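Local structure of dehalogenase-like hydrolase (Ralstonia solanacearum, 3UMB) at residues D10-G13 with T14-V18; W40-R43 with Q44-T48. The protein probably catalyses the hydrolytic dehalogenation of small (S)-2-haloalkanoic acids to the corresponding (R)-2-hydroxyalkanoic acids. All blocks are in the same frame, centred on the assembly; numbering follows the deposited sequence.

How the interactions relate
Along the chain from the N terminus, strand 6-9 of the central parallel sheet ends and interaction 1 follows at once: residues 10-18 curl through a single helical turn and run into strand 16-17, which pairs antiparallel with strand 99-100. Helix 19-28 then leads to helix 33-54, on which interaction 2 (W40-T48) spans consecutive turns without closing a loop. The two contacts lie in series and neither nest nor cross; the centres of interactions 1 and 2 are about 16 Å apart, and they do not touch. Interaction 1 ties the central sheet to the short antiparallel strand pair, whereas interaction 2 links its helix to helix 64-78 and to the second subunit.

Interaction 1: residues D10-G13 with T14-V18; sequences DAYG and TLFDV
The side chain of F16 turns CG to the backbone-N side (chi1 -47°), and Y12 adopts the same class of torsion, which brings the two rings together in an offset edge-to-face pair. F16 points its edge at the face of Y12 with the planes 64° apart, and F16 CD2 lies 3.9 Å from Y12 CD1. D10 takes the other course: its CG is anti to the backbone N (chi1 -176°), and its OD2 accepts the hydroxyl of T14 OG1 at 3.1 Å, on the anti side and out of the carboxylate plane. The same OG1 is also bonded to the backbone N of S180.

Between these side chains A11 O is gripped by three amides. L15 N, at 2.7 Å from A11 O, approaches in the carbonyl plane, whereas T14 N and F16 N lie out of that plane, on opposite sides of it. G13 N returns a bond to F16 O at 2.7 Å, completing a single bridge between Y12 and F16. This single helical turn, built from the DAYGT motif and the residues just after it, matches the squiggle that follows the first strand in the HAD superfamily, and the strand pair 16-17 and 99-100 forms the flap beyond it. A11 CB packs on F16 CE2 at 3.7 Å, and V18 CG2 approaches Y12 CB. Around the turn, L15 rests on strands 6-9 and 118-122, A11 on strand 118-122, and Y12 and F16 on helix 126-134.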
loop_
_atom_site.group_PDB
_atom_site.type_symbol
_atom_site.label_atom_id
_atom_site.label_comp_id
_atom_site.label_asym_id
_atom_site.label_seq_id
_atom_site.Cartn_x
_atom_site.Cartn_y
_atom_site.Cartn_z
ATOM N N ASP A 10 -15.355 8.911 6.370
ATOM C CA ASP A 10 -14.463 8.935 5.204
ATOM C C ASP A 10 -15.176 9.640 4.022
ATOM O O ASP A 10 -16.404 9.684 3.945
ATOM C CB ASP A 10 -14.217 7.470 4.854
ATOM C CG ASP A 10 -13.251 7.277 3.734
ATOM O OD1 ASP A 10 -12.292 8.091 3.626
ATOM O OD2 ASP A 10 -13.464 6.295 2.970
ATOM N N ALA A 11 -14.416 10.185 3.099
ATOM C CA ALA A 11 -14.985 10.938 1.988
ATOM C C ALA A 11 -15.378 10.048 0.746
ATOM O O ALA A 11 -16.554 9.657 0.531
ATOM C CB ALA A 11 -13.960 12.114 1.575
ATOM N N TYR A 12 -14.363 9.738 -0.029
ATOM C CA TYR A 12 -14.457 9.045 -1.317
ATOM C C TYR A 12 -14.992 7.618 -1.200
ATOM O O TYR A 12 -14.535 6.855 -0.362
ATOM C CB TYR A 12 -13.056 9.059 -1.927
ATOM C CG TYR A 12 -12.508 10.470 -2.035
ATOM C CD1 TYR A 12 -13.201 11.432 -2.780
ATOM C CD2 TYR A 12 -11.347 10.873 -1.370
ATOM C CE1 TYR A 12 -12.744 12.766 -2.903
ATOM C CE2 TYR A 12 -10.873 12.245 -1.475
ATOM C CZ TYR A 12 -11.586 13.185 -2.263
ATOM O OH TYR A 12 -11.220 14.546 -2.420
ATOM N N GLY A 13 -15.991 7.278 -2.026
ATOM C CA GLY A 13 -16.608 5.941 -2.006
ATOM C C GLY A 13 -17.610 5.770 -0.869
ATOM O O GLY A 13 -18.399 4.805 -0.841
ATOM N N THR A 14 -17.600 6.714 0.079
ATOM C CA THR A 14 -18.444 6.628 1.265
ATOM C C THR A 14 -19.549 7.683 1.093
ATOM O O THR A 14 -20.741 7.379 0.911
ATOM C CB THR A 14 -17.582 6.883 2.549
ATOM O OG1 THR A 14 -16.491 5.929 2.628
ATOM C CG2 THR A 14 -18.434 6.845 3.794
ATOM N N LEU A 15 -19.116 8.939 1.109
ATOM C CA LEU A 15 -20.011 10.074 0.975
ATOM C C LEU A 15 -20.186 10.406 -0.487
ATOM O O LEU A 15 -21.313 10.709 -0.925
ATOM C CB LEU A 15 -19.434 11.279 1.711
ATOM C CG LEU A 15 -19.473 11.124 3.225
ATOM C CD1 LEU A 15 -18.776 12.299 3.864
ATOM C CD2 LEU A 15 -20.924 10.966 3.709
ATOM N N PHE A 16 -19.055 10.346 -1.197
ATOM C CA PHE A 16 -18.940 10.726 -2.588
ATOM C C PHE A 16 -18.694 9.546 -3.547
ATOM O O PHE A 16 -17.657 8.875 -3.451
ATOM C CB PHE A 16 -17.733 11.645 -2.779
ATOM C CG PHE A 16 -17.612 12.756 -1.781
ATOM C CD1 PHE A 16 -18.725 13.390 -1.253
ATOM C CD2 PHE A 16 -16.347 13.204 -1.409
ATOM C CE1 PHE A 16 -18.570 14.430 -0.340
ATOM C CE2 PHE A 16 -16.183 14.249 -0.517
ATOM C CZ PHE A 16 -17.295 14.862 0.024
ATOM N N ASP A 17 -19.593 9.347 -4.514
ATOM C CA ASP A 17 -19.388 8.343 -5.580
ATOM C C ASP A 17 -18.280 8.813 -6.543
ATOM O O ASP A 17 -18.453 9.824 -7.263
ATOM C CB ASP A 17 -20.727 8.056 -6.319
ATOM C CG ASP A 17 -20.710 6.758 -7.170
ATOM O OD1 ASP A 17 -19.607 6.260 -7.537
ATOM O OD2 ASP A 17 -21.827 6.246 -7.480
ATOM N N VAL A 18 -17.149 8.094 -6.527
ATOM C CA VAL A 18 -15.999 8.304 -7.446
ATOM C C VAL A 18 -16.335 7.777 -8.878
ATOM O O VAL A 18 -15.600 8.007 -9.858
ATOM C CB VAL A 18 -14.727 7.576 -6.832
ATOM C CG1 VAL A 18 -13.561 7.386 -7.815
ATOM C CG2 VAL A 18 -14.272 8.301 -5.637
#

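Interaction 2: residues W40-R43 with Q44-T48. With MG (magnesium ion), chain H.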
loop_
_atom_site.group_PDB
_atom_site.type_symbol
_atom_site.label_atom_id
_atom_site.label_comp_id
_atom_site.label_asym_id
_atom_site.label_seq_id
_atom_site.Cartn_x
_atom_site.Cartn_y
_atom_site.Cartn_z
ATOM N N TRP A 40 -4.972 3.769 -11.219
ATOM C CA TRP A 40 -4.854 5.092 -10.636
ATOM C C TRP A 40 -5.192 5.136 -9.139
ATOM O O TRP A 40 -4.448 5.735 -8.345
ATOM C CB TRP A 40 -5.781 6.001 -11.390
ATOM C CG TRP A 40 -5.724 7.417 -11.037
ATOM C CD1 TRP A 40 -4.782 8.073 -10.304
ATOM C CD2 TRP A 40 -6.656 8.380 -11.463
ATOM N NE1 TRP A 40 -5.091 9.419 -10.228
ATOM C CE2 TRP A 40 -6.253 9.623 -10.931
ATOM C CE3 TRP A 40 -7.851 8.307 -12.220
ATOM C CZ2 TRP A 40 -6.982 10.795 -11.146
ATOM C CZ3 TRP A 40 -8.567 9.474 -12.446
ATOM C CH2 TRP A 40 -8.135 10.706 -11.900
ATOM N N ARG A 41 -6.284 4.475 -8.765
ATOM C CA ARG A 41 -6.677 4.345 -7.359
ATOM C C ARG A 41 -5.634 3.536 -6.577
ATOM O O ARG A 41 -5.215 3.948 -5.497
ATOM C CB ARG A 41 -8.074 3.728 -7.249
ATOM C CG ARG A 41 -8.615 3.504 -5.816
ATOM C CD ARG A 41 -8.701 4.814 -4.960
ATOM N NE ARG A 41 -9.167 4.522 -3.593
ATOM C CZ ARG A 41 -9.058 5.361 -2.551
ATOM N NH1 ARG A 41 -8.496 6.572 -2.690
ATOM N NH2 ARG A 41 -9.496 4.989 -1.347
ATOM N N ASP A 42 -5.196 2.414 -7.144
ATOM C CA ASP A 42 -4.112 1.627 -6.566
ATOM C C ASP A 42 -2.904 2.496 -6.253
ATOM O O ASP A 42 -2.434 2.525 -5.123
ATOM C CB ASP A 42 -3.656 0.517 -7.514
ATOM C CG ASP A 42 -2.590 -0.432 -6.882
ATOM O OD1 ASP A 42 -2.950 -1.188 -5.927
ATOM O OD2 ASP A 42 -1.407 -0.430 -7.357
ATOM N N ARG A 43 -2.374 3.177 -7.254
ATOM C CA ARG A 43 -1.135 3.955 -7.031
ATOM C C ARG A 43 -1.372 5.168 -6.150
ATOM O O ARG A 43 -0.500 5.549 -5.383
ATOM C CB ARG A 43 -0.399 4.309 -8.338
ATOM C CG ARG A 43 0.243 3.064 -8.976
ATOM C CD ARG A 43 1.290 2.471 -8.037
ATOM N NE ARG A 43 2.416 1.869 -8.744
ATOM C CZ ARG A 43 2.473 0.587 -9.145
ATOM N NH1 ARG A 43 3.563 0.105 -9.747
ATOM N NH2 ARG A 43 1.449 -0.248 -8.964
ATOM N N GLN A 44 -2.586 5.729 -6.192
ATOM C CA GLN A 44 -2.881 6.877 -5.330
ATOM C C GLN A 44 -2.712 6.486 -3.862
ATOM O O GLN A 44 -2.002 7.126 -3.109
ATOM C CB GLN A 44 -4.269 7.440 -5.647
ATOM C CG GLN A 44 -4.785 8.485 -4.706
ATOM C CD GLN A 44 -6.280 8.712 -4.873
ATOM O OE1 GLN A 44 -7.055 7.762 -4.805
ATOM N NE2 GLN A 44 -6.682 9.971 -5.164
ATOM N N ILE A 45 -3.312 5.375 -3.500
ATOM C CA ILE A 45 -3.216 4.864 -2.178
ATOM C C ILE A 45 -1.817 4.321 -1.884
ATOM O O ILE A 45 -1.270 4.614 -0.861
ATOM C CB ILE A 45 -4.356 3.896 -1.928
ATOM C CG1 ILE A 45 -5.655 4.689 -1.852
ATOM C CG2 ILE A 45 -4.184 3.148 -0.605
ATOM C CD1 ILE A 45 -5.672 5.743 -0.665
ATOM N N ASP A 46 -1.221 3.573 -2.794
ATOM C CA ASP A 46 0.113 3.085 -2.584
ATOM C C ASP A 46 1.037 4.234 -2.224
ATOM O O ASP A 46 1.843 4.096 -1.307
ATOM C CB ASP A 46 0.648 2.428 -3.841
ATOM C CG ASP A 46 0.053 1.071 -4.083
ATOM O OD1 ASP A 46 -0.729 0.618 -3.198
ATOM O OD2 ASP A 46 0.366 0.502 -5.172
ATOM N N TYR A 47 0.939 5.356 -2.965
ATOM C CA TYR A 47 1.828 6.491 -2.768
ATOM C C TYR A 47 1.626 7.169 -1.428
ATOM O O TYR A 47 2.596 7.577 -0.822
ATOM C CB TYR A 47 1.742 7.508 -3.915
ATOM C CG TYR A 47 2.328 7.053 -5.264
ATOM C CD1 TYR A 47 3.084 5.862 -5.397
ATOM C CD2 TYR A 47 2.184 7.833 -6.401
ATOM C CE1 TYR A 47 3.619 5.449 -6.658
ATOM C CE2 TYR A 47 2.722 7.428 -7.664
ATOM C CZ TYR A 47 3.442 6.255 -7.770
ATOM O OH TYR A 47 3.976 5.900 -8.991
ATOM N N THR A 48 0.399 7.258 -0.926
ATOM C CA THR A 48 0.194 7.862 0.418
ATOM C C THR A 48 0.863 6.997 1.499
ATOM O O THR A 48 1.480 7.513 2.400
ATOM C CB THR A 48 -1.285 8.002 0.764
ATOM O OG1 THR A 48 -1.884 6.719 0.813
ATOM C CG2 THR A 48 -2.032 8.887 -0.249
HETATM MG MG MG H . -1.954 -1.954 -3.996
HETATM O O HOH W 1 -0.606 -2.393 -5.892
HETATM O O HOH W 2 -4.260 -2.477 -4.065
#
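The guanidinium of R41 and the amide of Q44 stand nearly perpendicular, their planes 87° apart. R41 NH1 donates to Q44 OE1 at 2.8 Å; the oxygen lies at the guanidinium edge, while the donor sits above the amide carbonyl plane. I45 CG1 lies over the centre of one guanidinium face, 3.5 Å from R41 CZ. The far end of the Q44 amide is held by T68 and Y95.

On another side of the helix, the carboxylates of D42 and D46 are also steeply inclined, at 79°, with D42 OD2 and D46 OD2 only 3.0 Å apart. D42 swings CG anti to its backbone N (chi1 -175°) and D46 beside its own, which draws the two acids together. Their mutual repulsion is probably eased by the magnesium ion, bound by D42 OD1 at 2.3 Å, by two waters and by D42 OD1 of the second subunit; D46 OD1 is 3.0 Å from the metal. All this rides on regular i to i+4 bonding within helix 33-54 of the helical cap, such as D46 N to D42 O at 2.8 Å, and the shared metal places it at the dimer interface.

R43 NH2 reaches D42 OD2 in the guanidinium plane, a salt bridge of 3.3 Å, while NH1 pairs with E206 of the second subunit. The R43 guanidinium stands steeply to the Y47 ring, and R43 CD lies 4.0 Å from Y47 CE1; the Y47 OH bonds to E206 and A207 of that subunit.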